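Local coordinates for carbohydrate binding family 6 (Clostridium thermocellum, PDB 5A8C), which catalyses the hydrolysis of alpha-L-arabinofuranosidic linkages, releasing terminal arabinofuranose residues, as a glycoside hydrolase of family 43 with a five-bladed beta-propeller fold, at residues H55-A59 and V296-N300; R93-W97 and K137-P143; V152-M158 and N183-V187; W159-G164 and F210-Y214. All blocks are in the same frame, centred on the assembly; numbering follows the deposited sequence. Where two conformers were deposited one is given.

How the interactions relate
Interaction 4 lies nearest the middle of the five-bladed propeller, where Asp162 and Glu211 hold a Tris molecule that probably comes from the crystallisation liquor and marks the putative sugar pocket. Interaction 1 reaches the same molecule from another side through Arg299, although the nearest atoms of the two contacts are about 7 Å apart. Interaction 3 adjoins interaction 4 directly: Val152 CG1 packs on Leu160 CD1 at 3.7 Å, and their centres lie 11 Å apart. Interaction 2 is more peripheral, its centre about 20 Å from that of interaction 4. Along the chain, interactions 2, 3 and 4 are all nested within the long loop that interaction 1 closes.

Interaction 1: H55-A59 and V296-N300; sequences HDSDA and VYQRN
Asp56 is clasped side-on by Arg299, one carboxylate oxygen to each of two guanidinium nitrogens. NH2 of Arg299 donates to OD1 of Asp56 at 2.8 Å in an almost straight bond (174°), and NE of Arg299 reaches OD2 of Asp56 at 2.8 Å. Each carboxylate oxygen is met on its syn lone pair, and the two flat groups are nearly coplanar, their planes 13° apart. A bend at chi3 (-78°) brings NE round to OD2 of Asp56, the oxygen to which Arg299 N also donates, at 3.0 Å on the anti lone pair. Three N-H groups of one residue fix both the position and the rotation of a buried carboxylate.

Gln298 makes the second attachment. Its chain runs extended beyond CG to the loop after Asp56, where OE1 accepts from Ala59 N at 2.9 Å, the donor standing above the carbonyl plane. Between the two attachments a water donates to both Ser57 O and Tyr297 O.

The far side of the guanidinium faces the pocket: Arg299 NH1 bonds to Asn266 and to the bound Tris. Asp56 lies on strand 48-56, and Phe36 of the adjoining strand 36-45 packs on both Asp56 and Gln298. Arg299 leads into strand 300-306, paired at Asn300 with Asn284 of strand 277-284, so the contact ties the first propeller sheet to the last strands of the chain.

Interaction 2: R93-W97 and K137-P143; sequences RDSRW and KDPLPGP
Arg93 and Asp94, at the end of helix 91-94, form a salt-bridge network with Lys137, joining that helix, which follows strand 83-90, to the loop after strand 124-129, where Leu140 packs on Val126. Arg93 grips the Asp94 carboxylate side-on through NE and NH2, while Lys137 NZ reaches Asp94 OD1 at 2.7 Å from the opposite face of the carboxylate plane. The lysine gets there by bending at chi2 (-69°). The backbones are joined where Asp138 N donates to Asp94 O at 2.9 Å. Ser95 follows as the first non-helical residue; its CB rests on Asp138 CB, and its hydroxyl bonds back to Ala91.

Arg96 lays one face of its guanidinium over Pro141 CA, and NH2 makes a weak bond of 3.1 Å to Pro139 O at its edge. Waters 4 and 5 link its N and NE to Asp138 O.

Trp97 closes the contact against an Asx turn, in which Asp138 OD1 accepts from Leu140 N. One indole face is covered by CH-pi contacts from Gly142 CA and Pro143 CD. At the ring edge, Trp97 NE1 donates to Asp138 OD2, an oxygen shared with Tyr117, at 3.0 Å and from above the carboxylate plane, ring and carboxylate lying 82° apart.

Interaction 3: V152-M158 and N183-V187; sequences VQPAQNM and NNIRV
The guanidinium of Arg186 has the methyl CE of Met158 over the centre of one face, 3.7 Å above its plane, and backbone carbonyls around its edge. NE of Arg186 donates to Val152 O at 2.9 Å on a lone pair in the carbonyl plane, and NH2 of Arg186 joins it at the same oxygen at 3.2 Å. NH2 also makes a weak bond to Pro154 O, just beyond a cis peptide. At the other end of the group, NH1 donates to Asn183 O and Ile185 O of its own segment. All five N-H groups are therefore spent on carbonyl oxygens, so both its place and its rotation are fixed between strand and loop.

The second flat group is the amide of Asn184. Its ND2 donates to Gln156 O at 3.1 Å close to the amide plane and in a nearly straight bond (168°), besides bonding to Asn180 O. Met158 CB lies against Asn184 CG at 3.8 Å; chi1 (-178°) places the methionine CG beside Asn184, and a bend at chi3 turns CE over the guanidinium.

Strand 185-190 pairs with 173-178 and 200-204 in a propeller sheet. The contact is structural, an arginine of a sheet strand pinning the carbonyls of the long loop that precedes strand 164-167.

Interaction 4: W159-G164 and F210-Y214; sequences WLFDPG and FEAAY. With TRS (2-amino-2-hydroxymethyl-propane-1,3-diol), chain C.
Asp162 and Glu211 converge on one Tris molecule, with OD2 of the aspartate against CB of the glutamate at 3.2 Å. Asp162 takes two of its hydroxyls, OD1 accepting from TRS O1 at 2.8 Å and OD2 from TRS O2 at 2.7 Å, while Glu211 OE1 accepts from TRS N at 3.1 Å. Phe161 turns a ring face to the ligand, its CE2 3.3 Å from TRS O1. The same molecule bonds to Asp39, His268, Tyr66 and Arg299. Family 43 enzymes act with two aspartates and a glutamate, and Asp39, Asp162 and Glu211 around one ligand are consistent with that trio.

A second shell sets these groups in place. Ala212 N donates to Asp162 OD2 at 3.0 Å on the anti lone pair, while TRS O2 sits on the syn side. Trp159 supports Phe161 with CB over the centre of one ring face, and sends its own six-membered ring edge into the face of Phe210, a T-shaped pair with centroids 5.0 Å apart and planes at 81°. Water 8 bridges the two backbones, donating to Asp162 O and accepting from Ala213 N.

A classic beta bulge, Phe210 and Glu211 facing Ala227, coincides with the corner where the chain turns into strand 212-218. That strand edges the sheet with 221-228, whereas Gly164 opens strand 164-167, paired with 173-178, so the contact joins two propeller sheets near the bound calcium ion.

Interaction 1: H55-A59 and V296-N300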
loop_
_atom_site.group_PDB
_atom_site.type_symbol
_atom_site.label_atom_id
_atom_site.label_comp_id
_atom_site.label_asym_id
_atom_site.label_seq_id
_atom_site.Cartn_x
_atom_site.Cartn_y
_atom_site.Cartn_z
ATOM N N HIS A 55 -3.760 -3.176 10.268
ATOM C CA HIS A 55 -4.117 -2.870 11.663
ATOM C C HIS A 55 -2.956 -3.276 12.571
ATOM O O HIS A 55 -2.680 -4.465 12.730
ATOM C CB HIS A 55 -5.351 -3.601 12.043
ATOM C CG HIS A 55 -5.699 -3.497 13.511
ATOM N ND1 HIS A 55 -5.519 -2.459 14.396
ATOM C CD2 HIS A 55 -6.257 -4.495 14.228
ATOM C CE1 HIS A 55 -5.959 -2.852 15.603
ATOM N NE2 HIS A 55 -6.425 -4.077 15.514
ATOM N N ASP A 56 -2.200 -2.295 13.060
ATOM C CA ASP A 56 -1.168 -2.530 14.046
ATOM C C ASP A 56 -1.847 -2.843 15.375
ATOM O O ASP A 56 -2.422 -1.942 15.991
ATOM C CB ASP A 56 -0.250 -1.290 14.226
ATOM C CG ASP A 56 0.894 -1.166 13.247
ATOM O OD1 ASP A 56 1.323 -2.164 12.628
ATOM O OD2 ASP A 56 1.418 -0.012 13.175
ATOM N N SER A 57 -1.794 -4.078 15.819
ATOM C CA SER A 57 -2.419 -4.444 17.089
ATOM C C SER A 57 -1.785 -3.673 18.244
ATOM O O SER A 57 -0.606 -3.341 18.225
ATOM C CB SER A 57 -2.247 -5.913 17.372
ATOM O OG SER A 57 -2.830 -6.694 16.338
ATOM N N ASP A 58 -2.576 -3.355 19.269
ATOM C CA ASP A 58 -1.998 -2.755 20.445
ATOM C C ASP A 58 -0.796 -3.571 20.915
ATOM O O ASP A 58 -0.840 -4.803 20.958
ATOM C CB ASP A 58 -3.056 -2.676 21.533
ATOM C CG ASP A 58 -4.197 -1.733 21.173
ATOM O OD1 ASP A 58 -4.069 -0.872 20.289
ATOM O OD2 ASP A 58 -5.276 -1.889 21.823
ATOM N N ALA A 59 0.256 -2.884 21.307
ATOM C CA ALA A 59 1.514 -3.528 21.667
ATOM C C ALA A 59 1.368 -4.552 22.767
ATOM O O ALA A 59 0.601 -4.306 23.708
ATOM C CB ALA A 59 2.569 -2.502 22.044
ATOM N N VAL A 296 7.285 1.725 17.529
ATOM C CA VAL A 296 7.807 0.928 16.417
ATOM C C VAL A 296 6.711 0.251 15.623
ATOM O O VAL A 296 6.753 0.241 14.382
ATOM C CB VAL A 296 8.891 -0.061 16.890
ATOM C CG1 VAL A 296 9.359 -0.964 15.748
ATOM C CG2 VAL A 296 10.054 0.681 17.465
ATOM N N TYR A 297 5.766 -0.369 16.315
ATOM C CA TYR A 297 4.667 -1.129 15.700
ATOM C C TYR A 297 3.314 -0.524 16.081
ATOM O O TYR A 297 2.312 -1.255 16.165
ATOM C CB TYR A 297 4.693 -2.594 16.098
ATOM C CG TYR A 297 6.013 -3.266 15.758
ATOM C CD1 TYR A 297 6.378 -3.504 14.446
ATOM C CD2 TYR A 297 6.880 -3.637 16.754
ATOM C CE1 TYR A 297 7.568 -4.114 14.119
ATOM C CE2 TYR A 297 8.106 -4.243 16.443
ATOM C CZ TYR A 297 8.438 -4.433 15.136
ATOM O OH TYR A 297 9.669 -5.003 14.808
ATOM N N GLN A 298 3.261 0.793 16.316
ATOM C CA GLN A 298 2.009 1.473 16.656
ATOM C C GLN A 298 1.938 2.743 15.849
ATOM O O GLN A 298 2.174 3.854 16.337
ATOM C CB GLN A 298 1.859 1.695 18.151
ATOM C CG GLN A 298 1.588 0.368 18.884
ATOM C CD GLN A 298 1.392 0.480 20.375
ATOM O OE1 GLN A 298 0.417 -0.055 20.906
ATOM N NE2 GLN A 298 2.358 1.071 21.062
ATOM N N ARG A 299 1.584 2.596 14.564
ATOM C CA ARG A 299 1.550 3.666 13.577
ATOM C C ARG A 299 0.142 4.265 13.482
ATOM O O ARG A 299 -0.820 3.710 13.997
ATOM C CB ARG A 299 2.031 3.124 12.241
ATOM C CG ARG A 299 3.515 2.742 12.254
ATOM C CD ARG A 299 3.926 1.853 11.123
ATOM N NE ARG A 299 3.540 0.467 11.357
ATOM C CZ ARG A 299 3.817 -0.500 10.489
ATOM N NH1 ARG A 299 4.640 -0.291 9.477
ATOM N NH2 ARG A 299 3.256 -1.683 10.623
ATOM N N ASN A 300 0.039 5.383 12.761
ATOM C CA ASN A 300 -1.274 5.940 12.416
ATOM C C ASN A 300 -1.247 6.483 11.004
ATOM O O ASN A 300 -0.253 7.079 10.548
ATOM C CB ASN A 300 -1.734 7.005 13.414
ATOM C CG ASN A 300 -0.758 8.164 13.495
ATOM O OD1 ASN A 300 0.182 8.171 14.280
ATOM N ND2 ASN A 300 -0.988 9.176 12.657
HETATM O O HOH W 1 1.628 -3.838 16.749
#

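Interaction 2: R93-W97 and K137-P143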
loop_
_atom_site.group_PDB
_atom_site.type_symbol
_atom_site.label_atom_id
_atom_site.label_comp_id
_atom_site.label_asym_id
_atom_site.label_seq_id
_atom_site.Cartn_x
_atom_site.Cartn_y
_atom_site.Cartn_z
ATOM N N ARG A 93 -9.629 -15.647 10.042
ATOM C CA ARG A 93 -11.070 -15.861 9.964
ATOM C C ARG A 93 -11.565 -15.989 8.514
ATOM O O ARG A 93 -12.567 -16.625 8.248
ATOM C CB ARG A 93 -11.766 -14.679 10.631
ATOM C CG ARG A 93 -13.257 -14.788 10.851
ATOM C CD ARG A 93 -13.878 -13.461 11.294
ATOM N NE ARG A 93 -13.720 -12.451 10.260
ATOM C CZ ARG A 93 -13.742 -11.126 10.466
ATOM N NH1 ARG A 93 -14.031 -10.618 11.676
ATOM N NH2 ARG A 93 -13.486 -10.278 9.452
ATOM N N ASP A 94 -10.889 -15.279 7.598
ATOM C CA ASP A 94 -11.446 -14.975 6.275
ATOM C C ASP A 94 -10.614 -15.574 5.136
ATOM O O ASP A 94 -10.978 -15.340 3.992
ATOM C CB ASP A 94 -11.579 -13.459 6.104
ATOM C CG ASP A 94 -12.473 -12.797 7.104
ATOM O OD1 ASP A 94 -13.449 -13.449 7.573
ATOM O OD2 ASP A 94 -12.250 -11.595 7.402
ATOM N N SER A 95 -9.586 -16.361 5.436
ATOM C CA SER A 95 -8.853 -17.139 4.489
ATOM C C SER A 95 -8.650 -18.524 5.041
ATOM O O SER A 95 -8.670 -18.736 6.261
ATOM C CB SER A 95 -7.507 -16.545 4.159
ATOM O OG SER A 95 -6.550 -16.850 5.123
ATOM N N ARG A 96 -8.374 -19.468 4.151
ATOM C CA ARG A 96 -8.122 -20.850 4.522
ATOM C C ARG A 96 -6.662 -21.156 4.727
ATOM O O ARG A 96 -6.350 -22.230 5.229
ATOM C CB ARG A 96 -8.711 -21.773 3.484
ATOM C CG ARG A 96 -10.223 -21.769 3.501
ATOM C CD ARG A 96 -10.780 -22.733 2.492
ATOM N NE ARG A 96 -10.793 -22.155 1.155
ATOM C CZ ARG A 96 -10.665 -22.860 0.025
ATOM N NH1 ARG A 96 -10.397 -24.140 0.068
ATOM N NH2 ARG A 96 -10.878 -22.280 -1.131
ATOM N N TRP A 97 -5.773 -20.219 4.413
ATOM C CA TRP A 97 -4.353 -20.528 4.384
ATOM C C TRP A 97 -3.455 -19.496 5.070
ATOM O O TRP A 97 -2.329 -19.806 5.379
ATOM C CB TRP A 97 -3.887 -20.731 2.908
ATOM C CG TRP A 97 -4.045 -19.444 2.117
ATOM C CD1 TRP A 97 -5.158 -18.973 1.496
ATOM C CD2 TRP A 97 -3.070 -18.410 1.974
ATOM N NE1 TRP A 97 -4.946 -17.704 1.002
ATOM C CE2 TRP A 97 -3.673 -17.336 1.284
ATOM C CE3 TRP A 97 -1.720 -18.273 2.369
ATOM C CZ2 TRP A 97 -2.983 -16.181 0.983
ATOM C CZ3 TRP A 97 -1.056 -17.103 2.058
ATOM C CH2 TRP A 97 -1.688 -16.062 1.385
ATOM N N LYS A 137 -13.530 -11.958 1.880
ATOM C CA LYS A 137 -13.207 -13.372 2.003
ATOM C C LYS A 137 -12.256 -13.755 0.894
ATOM O O LYS A 137 -12.483 -13.423 -0.280
ATOM C CB LYS A 137 -14.455 -14.241 1.931
ATOM C CG LYS A 137 -15.450 -14.060 3.072
ATOM C CD LYS A 137 -14.919 -14.587 4.384
ATOM C CE LYS A 137 -15.944 -14.499 5.500
ATOM N NZ LYS A 137 -15.413 -15.140 6.735
ATOM N N ASP A 138 -11.189 -14.475 1.234
ATOM C CA ASP A 138 -10.254 -14.998 0.232
ATOM C C ASP A 138 -10.812 -16.301 -0.312
ATOM O O ASP A 138 -11.039 -17.233 0.451
ATOM C CB ASP A 138 -8.862 -15.158 0.861
ATOM C CG ASP A 138 -7.815 -15.725 -0.075
ATOM O OD1 ASP A 138 -8.157 -16.391 -1.046
ATOM O OD2 ASP A 138 -6.604 -15.386 0.173
ATOM N N PRO A 139 -11.116 -16.346 -1.617
ATOM C CA PRO A 139 -11.768 -17.549 -2.200
ATOM C C PRO A 139 -10.828 -18.689 -2.494
ATOM O O PRO A 139 -11.311 -19.752 -2.885
ATOM C CB PRO A 139 -12.342 -17.001 -3.491
ATOM C CG PRO A 139 -11.316 -15.959 -3.928
ATOM C CD PRO A 139 -10.858 -15.304 -2.627
ATOM N N LEU A 140 -9.526 -18.498 -2.315
ATOM C CA LEU A 140 -8.545 -19.437 -2.858
ATOM C C LEU A 140 -8.035 -20.390 -1.773
ATOM O O LEU A 140 -7.973 -20.053 -0.586
ATOM C CB LEU A 140 -7.345 -18.667 -3.420
ATOM C CG LEU A 140 -7.662 -17.707 -4.551
ATOM C CD1 LEU A 140 -6.378 -17.066 -5.065
ATOM C CD2 LEU A 140 -8.482 -18.277 -5.673
ATOM N N PRO A 141 -7.586 -21.571 -2.179
ATOM C CA PRO A 141 -7.027 -22.519 -1.214
ATOM C C PRO A 141 -5.614 -22.177 -0.768
ATOM O O PRO A 141 -5.124 -22.765 0.203
ATOM C CB PRO A 141 -7.068 -23.850 -1.970
ATOM C CG PRO A 141 -6.967 -23.458 -3.409
ATOM C CD PRO A 141 -7.739 -22.181 -3.520
ATOM N N GLY A 142 -4.940 -21.294 -1.488
ATOM C CA GLY A 142 -3.594 -20.891 -1.182
ATOM C C GLY A 142 -3.336 -19.515 -1.738
ATOM O O GLY A 142 -4.239 -18.850 -2.256
ATOM N N PRO A 143 -2.092 -19.059 -1.621
ATOM C CA PRO A 143 -1.761 -17.704 -2.105
ATOM C C PRO A 143 -2.005 -17.542 -3.588
ATOM O O PRO A 143 -1.741 -18.452 -4.389
ATOM C CB PRO A 143 -0.311 -17.537 -1.723
ATOM C CG PRO A 143 0.192 -18.849 -1.355
ATOM C CD PRO A 143 -0.938 -19.728 -0.992
HETATM O O HOH W 2 -15.062 -17.948 6.247
HETATM O O HOH W 3 -12.289 -17.853 3.268
HETATM O O HOH W 4 -8.795 -18.608 1.495
HETATM O O HOH W 5 -12.148 -19.778 0.360
#

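Interaction 3: V152-M158 and N183-V187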
loop_
_atom_site.group_PDB
_atom_site.type_symbol
_atom_site.label_atom_id
_atom_site.label_comp_id
_atom_site.label_asym_id
_atom_site.label_seq_id
_atom_site.Cartn_x
_atom_site.Cartn_y
_atom_site.Cartn_z
ATOM N N VAL A 152 9.078 -15.644 -10.284
ATOM C CA VAL A 152 9.507 -15.057 -9.020
ATOM C C VAL A 152 10.957 -15.360 -8.714
ATOM O O VAL A 152 11.817 -14.465 -8.625
ATOM C CB VAL A 152 8.600 -15.460 -7.863
ATOM C CG1 VAL A 152 9.140 -14.971 -6.548
ATOM C CG2 VAL A 152 7.210 -14.883 -8.093
ATOM N N GLN A 153 11.254 -16.646 -8.626
ATOM C CA GLN A 153 12.623 -17.090 -8.370
ATOM C C GLN A 153 13.353 -17.140 -9.693
ATOM O O GLN A 153 12.710 -17.343 -10.698
ATOM C CB GLN A 153 12.633 -18.477 -7.684
ATOM C CG GLN A 153 11.954 -18.423 -6.332
ATOM C CD GLN A 153 12.213 -19.628 -5.475
ATOM O OE1 GLN A 153 13.305 -19.779 -4.905
ATOM N NE2 GLN A 153 11.211 -20.493 -5.360
ATOM N N PRO A 154 14.697 -17.019 -9.715
ATOM C CA PRO A 154 15.571 -16.790 -8.546
ATOM C C PRO A 154 15.436 -15.417 -7.955
ATOM O O PRO A 154 15.197 -14.426 -8.656
ATOM C CB PRO A 154 16.994 -16.980 -9.084
ATOM C CG PRO A 154 16.866 -16.909 -10.557
ATOM C CD PRO A 154 15.469 -17.232 -10.948
ATOM N N ALA A 155 15.519 -15.358 -6.639
ATOM C CA ALA A 155 15.487 -14.113 -5.996
ATOM C C ALA A 155 16.410 -14.312 -4.761
ATOM O O ALA A 155 16.432 -15.352 -4.128
ATOM C CB ALA A 155 14.055 -13.750 -5.665
ATOM N N GLN A 156 17.275 -13.397 -4.453
ATOM C CA GLN A 156 18.042 -13.700 -3.281
ATOM C C GLN A 156 17.559 -12.627 -2.402
ATOM O O GLN A 156 17.497 -11.615 -2.858
ATOM C CB GLN A 156 19.527 -13.555 -3.586
ATOM C CG GLN A 156 19.965 -14.279 -4.770
ATOM C CD GLN A 156 20.287 -15.743 -4.527
ATOM O OE1 GLN A 156 19.987 -16.297 -3.482
ATOM N NE2 GLN A 156 20.946 -16.366 -5.491
ATOM N N ASN A 157 17.238 -12.992 -1.186
ATOM C CA ASN A 157 16.837 -12.096 -0.100
ATOM C C ASN A 157 15.540 -11.350 -0.301
ATOM O O ASN A 157 15.267 -10.412 0.376
ATOM C CB ASN A 157 17.968 -11.099 0.010
ATOM C CG ASN A 157 19.280 -11.808 0.356
ATOM O OD1 ASN A 157 19.258 -12.687 1.189
ATOM N ND2 ASN A 157 20.356 -11.401 -0.191
ATOM N N MET A 158 14.761 -11.807 -1.270
ATOM C CA MET A 158 13.477 -11.093 -1.503
ATOM C C MET A 158 12.461 -11.289 -0.389
ATOM O O MET A 158 12.356 -12.320 0.205
ATOM C CB MET A 158 12.794 -11.475 -2.842
ATOM C CG MET A 158 11.422 -10.764 -3.298
ATOM S SD MET A 158 10.682 -11.776 -4.583
ATOM C CE MET A 158 11.507 -10.687 -5.459
ATOM N N ASN A 183 16.776 -5.059 -7.363
ATOM C CA ASN A 183 16.272 -5.959 -8.402
ATOM C C ASN A 183 15.270 -6.977 -7.864
ATOM O O ASN A 183 15.000 -7.976 -8.532
ATOM C CB ASN A 183 17.480 -6.681 -9.069
ATOM C CG ASN A 183 18.476 -5.720 -9.579
ATOM O OD1 ASN A 183 18.138 -4.706 -10.207
ATOM N ND2 ASN A 183 19.705 -5.896 -9.190
ATOM N N ASN A 184 14.730 -6.718 -6.676
ATOM C CA ASN A 184 13.770 -7.591 -6.032
ATOM C C ASN A 184 12.331 -7.096 -6.174
ATOM O O ASN A 184 11.491 -7.403 -5.329
ATOM C CB ASN A 184 14.151 -7.839 -4.557
ATOM C CG ASN A 184 15.180 -8.951 -4.430
ATOM O OD1 ASN A 184 15.369 -9.758 -5.319
ATOM N ND2 ASN A 184 15.827 -9.046 -3.291
ATOM N N ILE A 185 12.046 -6.399 -7.260
ATOM C CA ILE A 185 10.679 -6.076 -7.645
ATOM C C ILE A 185 10.233 -7.103 -8.675
ATOM O O ILE A 185 10.989 -7.512 -9.578
ATOM C CB ILE A 185 10.596 -4.681 -8.305
ATOM C CG1 ILE A 185 11.231 -3.595 -7.465
ATOM C CG2 ILE A 185 9.147 -4.358 -8.652
ATOM C CD1 ILE A 185 11.559 -2.340 -8.212
ATOM N N ARG A 186 8.992 -7.538 -8.549
ATOM C CA ARG A 186 8.351 -8.390 -9.538
ATOM C C ARG A 186 7.023 -7.776 -9.943
ATOM O O ARG A 186 6.391 -7.057 -9.166
ATOM C CB ARG A 186 8.123 -9.793 -8.986
ATOM C CG ARG A 186 9.391 -10.540 -8.615
ATOM C CD ARG A 186 10.246 -10.939 -9.806
ATOM N NE ARG A 186 11.457 -11.665 -9.425
ATOM C CZ ARG A 186 12.594 -11.108 -9.034
ATOM N NH1 ARG A 186 12.723 -9.802 -8.969
ATOM N NH2 ARG A 186 13.636 -11.871 -8.730
ATOM N N VAL A 187 6.586 -8.077 -11.157
ATOM C CA VAL A 187 5.261 -7.708 -11.610
ATOM C C VAL A 187 4.682 -8.874 -12.390
ATOM O O VAL A 187 5.359 -9.491 -13.215
ATOM C CB VAL A 187 5.250 -6.379 -12.404
ATOM C CG1 VAL A 187 6.196 -6.401 -13.619
ATOM C CG2 VAL A 187 3.858 -5.987 -12.808
HETATM O O HOH W 6 17.667 -11.099 -5.856
#

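Interaction 4: W159-G164 and F210-Y214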
loop_
_atom_site.group_PDB
_atom_site.type_symbol
_atom_site.label_atom_id
_atom_site.label_comp_id
_atom_site.label_asym_id
_atom_site.label_seq_id
_atom_site.Cartn_x
_atom_site.Cartn_y
_atom_site.Cartn_z
ATOM N N TRP A 159 11.682 -10.223 -0.202
ATOM C CA TRP A 159 10.516 -10.263 0.657
ATOM C C TRP A 159 9.319 -10.326 -0.282
ATOM O O TRP A 159 9.037 -9.395 -0.990
ATOM C CB TRP A 159 10.423 -9.086 1.620
ATOM C CG TRP A 159 11.548 -8.987 2.580
ATOM C CD1 TRP A 159 12.229 -10.002 3.176
ATOM C CD2 TRP A 159 12.106 -7.760 3.115
ATOM N NE1 TRP A 159 13.210 -9.496 4.000
ATOM C CE2 TRP A 159 13.138 -8.124 4.009
ATOM C CE3 TRP A 159 11.862 -6.388 2.883
ATOM C CZ2 TRP A 159 13.920 -7.178 4.677
ATOM C CZ3 TRP A 159 12.647 -5.478 3.541
ATOM C CH2 TRP A 159 13.660 -5.863 4.443
ATOM N N LEU A 160 8.643 -11.479 -0.271
ATOM C CA LEU A 160 7.550 -11.684 -1.208
ATOM C C LEU A 160 6.262 -11.111 -0.572
ATOM O O LEU A 160 5.465 -11.830 0.030
ATOM C CB LEU A 160 7.468 -13.129 -1.625
ATOM C CG LEU A 160 6.654 -13.374 -2.880
ATOM C CD1 LEU A 160 7.414 -12.888 -4.059
ATOM C CD2 LEU A 160 6.595 -14.881 -3.093
ATOM N N PHE A 161 6.106 -9.799 -0.694
ATOM C CA PHE A 161 5.059 -9.112 0.018
ATOM C C PHE A 161 4.719 -7.787 -0.647
ATOM O O PHE A 161 5.233 -7.422 -1.720
ATOM C CB PHE A 161 5.373 -9.024 1.527
ATOM C CG PHE A 161 6.486 -8.118 1.962
ATOM C CD1 PHE A 161 7.149 -7.192 1.142
ATOM C CD2 PHE A 161 6.836 -8.139 3.306
ATOM C CE1 PHE A 161 8.107 -6.353 1.628
ATOM C CE2 PHE A 161 7.806 -7.275 3.803
ATOM C CZ PHE A 161 8.416 -6.355 2.968
ATOM N N ASP A 162 3.856 -7.017 0.049
ATOM C CA ASP A 162 3.577 -5.621 -0.273
ATOM C C ASP A 162 3.017 -5.428 -1.703
ATOM O O ASP A 162 3.561 -4.664 -2.499
ATOM C CB ASP A 162 4.763 -4.699 -0.001
ATOM C CG ASP A 162 5.022 -4.394 1.474
ATOM O OD1 ASP A 162 4.452 -5.064 2.351
ATOM O OD2 ASP A 162 5.838 -3.460 1.669
ATOM N N PRO A 163 1.909 -6.083 -2.010
ATOM C CA PRO A 163 1.341 -5.945 -3.336
ATOM C C PRO A 163 0.891 -4.551 -3.643
ATOM O O PRO A 163 0.356 -3.833 -2.794
ATOM C CB PRO A 163 0.133 -6.876 -3.315
ATOM C CG PRO A 163 -0.263 -6.912 -1.850
ATOM C CD PRO A 163 1.039 -6.894 -1.128
ATOM N N GLY A 164 0.994 -4.171 -4.911
ATOM C CA GLY A 164 0.405 -2.963 -5.472
ATOM C C GLY A 164 -0.252 -3.290 -6.783
ATOM O O GLY A 164 0.453 -3.653 -7.724
ATOM N N PHE A 210 13.093 -0.996 -1.394
ATOM C CA PHE A 210 12.985 -1.695 -0.129
ATOM C C PHE A 210 11.645 -2.372 0.047
ATOM O O PHE A 210 11.596 -3.551 0.401
ATOM C CB PHE A 210 13.302 -0.716 1.031
ATOM C CG PHE A 210 13.536 -1.330 2.354
ATOM C CD1 PHE A 210 14.660 -2.130 2.600
ATOM C CD2 PHE A 210 12.670 -1.071 3.412
ATOM C CE1 PHE A 210 14.917 -2.635 3.874
ATOM C CE2 PHE A 210 12.894 -1.604 4.691
ATOM C CZ PHE A 210 14.025 -2.348 4.905
ATOM N N GLU A 211 10.552 -1.619 -0.100
ATOM C CA GLU A 211 9.231 -2.256 0.033
ATOM C C GLU A 211 8.183 -1.277 -0.561
ATOM O O GLU A 211 8.563 -0.277 -1.167
ATOM C CB GLU A 211 8.953 -2.689 1.493
ATOM C CG GLU A 211 8.967 -1.513 2.394
ATOM C CD GLU A 211 9.155 -1.831 3.942
ATOM O OE1 GLU A 211 8.982 -2.979 4.453
ATOM O OE2 GLU A 211 9.285 -0.782 4.624
ATOM N N ALA A 212 6.909 -1.628 -0.420
ATOM C CA ALA A 212 5.839 -0.663 -0.739
ATOM C C ALA A 212 5.663 -0.348 -2.221
ATOM O O ALA A 212 5.197 0.750 -2.553
ATOM C CB ALA A 212 5.903 0.608 0.107
ATOM N N ALA A 213 5.953 -1.290 -3.116
ATOM C CA ALA A 213 5.744 -1.045 -4.547
ATOM C C ALA A 213 4.312 -0.529 -4.817
ATOM O O ALA A 213 3.327 -1.078 -4.329
ATOM C CB ALA A 213 5.972 -2.320 -5.343
ATOM N N TYR A 214 4.225 0.429 -5.736
ATOM C CA TYR A 214 2.938 1.061 -6.029
ATOM C C TYR A 214 2.960 1.565 -7.456
ATOM O O TYR A 214 3.973 2.103 -7.919
ATOM C CB TYR A 214 2.665 2.219 -5.043
ATOM C CG TYR A 214 1.253 2.705 -5.032
ATOM C CD1 TYR A 214 0.318 2.115 -4.223
ATOM C CD2 TYR A 214 0.859 3.710 -5.888
ATOM C CE1 TYR A 214 -1.008 2.591 -4.214
ATOM C CE2 TYR A 214 -0.460 4.178 -5.901
ATOM C CZ TYR A 214 -1.366 3.567 -5.081
ATOM O OH TYR A 214 -2.677 4.043 -5.063
HETATM C C TRS C . 5.596 -3.621 6.077
HETATM C C1 TRS C . 6.179 -4.924 5.545
HETATM C C2 TRS C . 4.934 -2.845 4.948
HETATM C C3 TRS C . 4.606 -3.885 7.246
HETATM N N TRS C . 6.728 -2.775 6.614
HETATM O O1 TRS C . 5.126 -5.682 4.956
HETATM O O2 TRS C . 5.908 -2.301 4.052
HETATM O O3 TRS C . 4.191 -2.730 7.909
HETATM O O HOH W 7 2.875 -1.801 -1.819
HETATM O O HOH W 8 6.422 -4.192 -2.850
#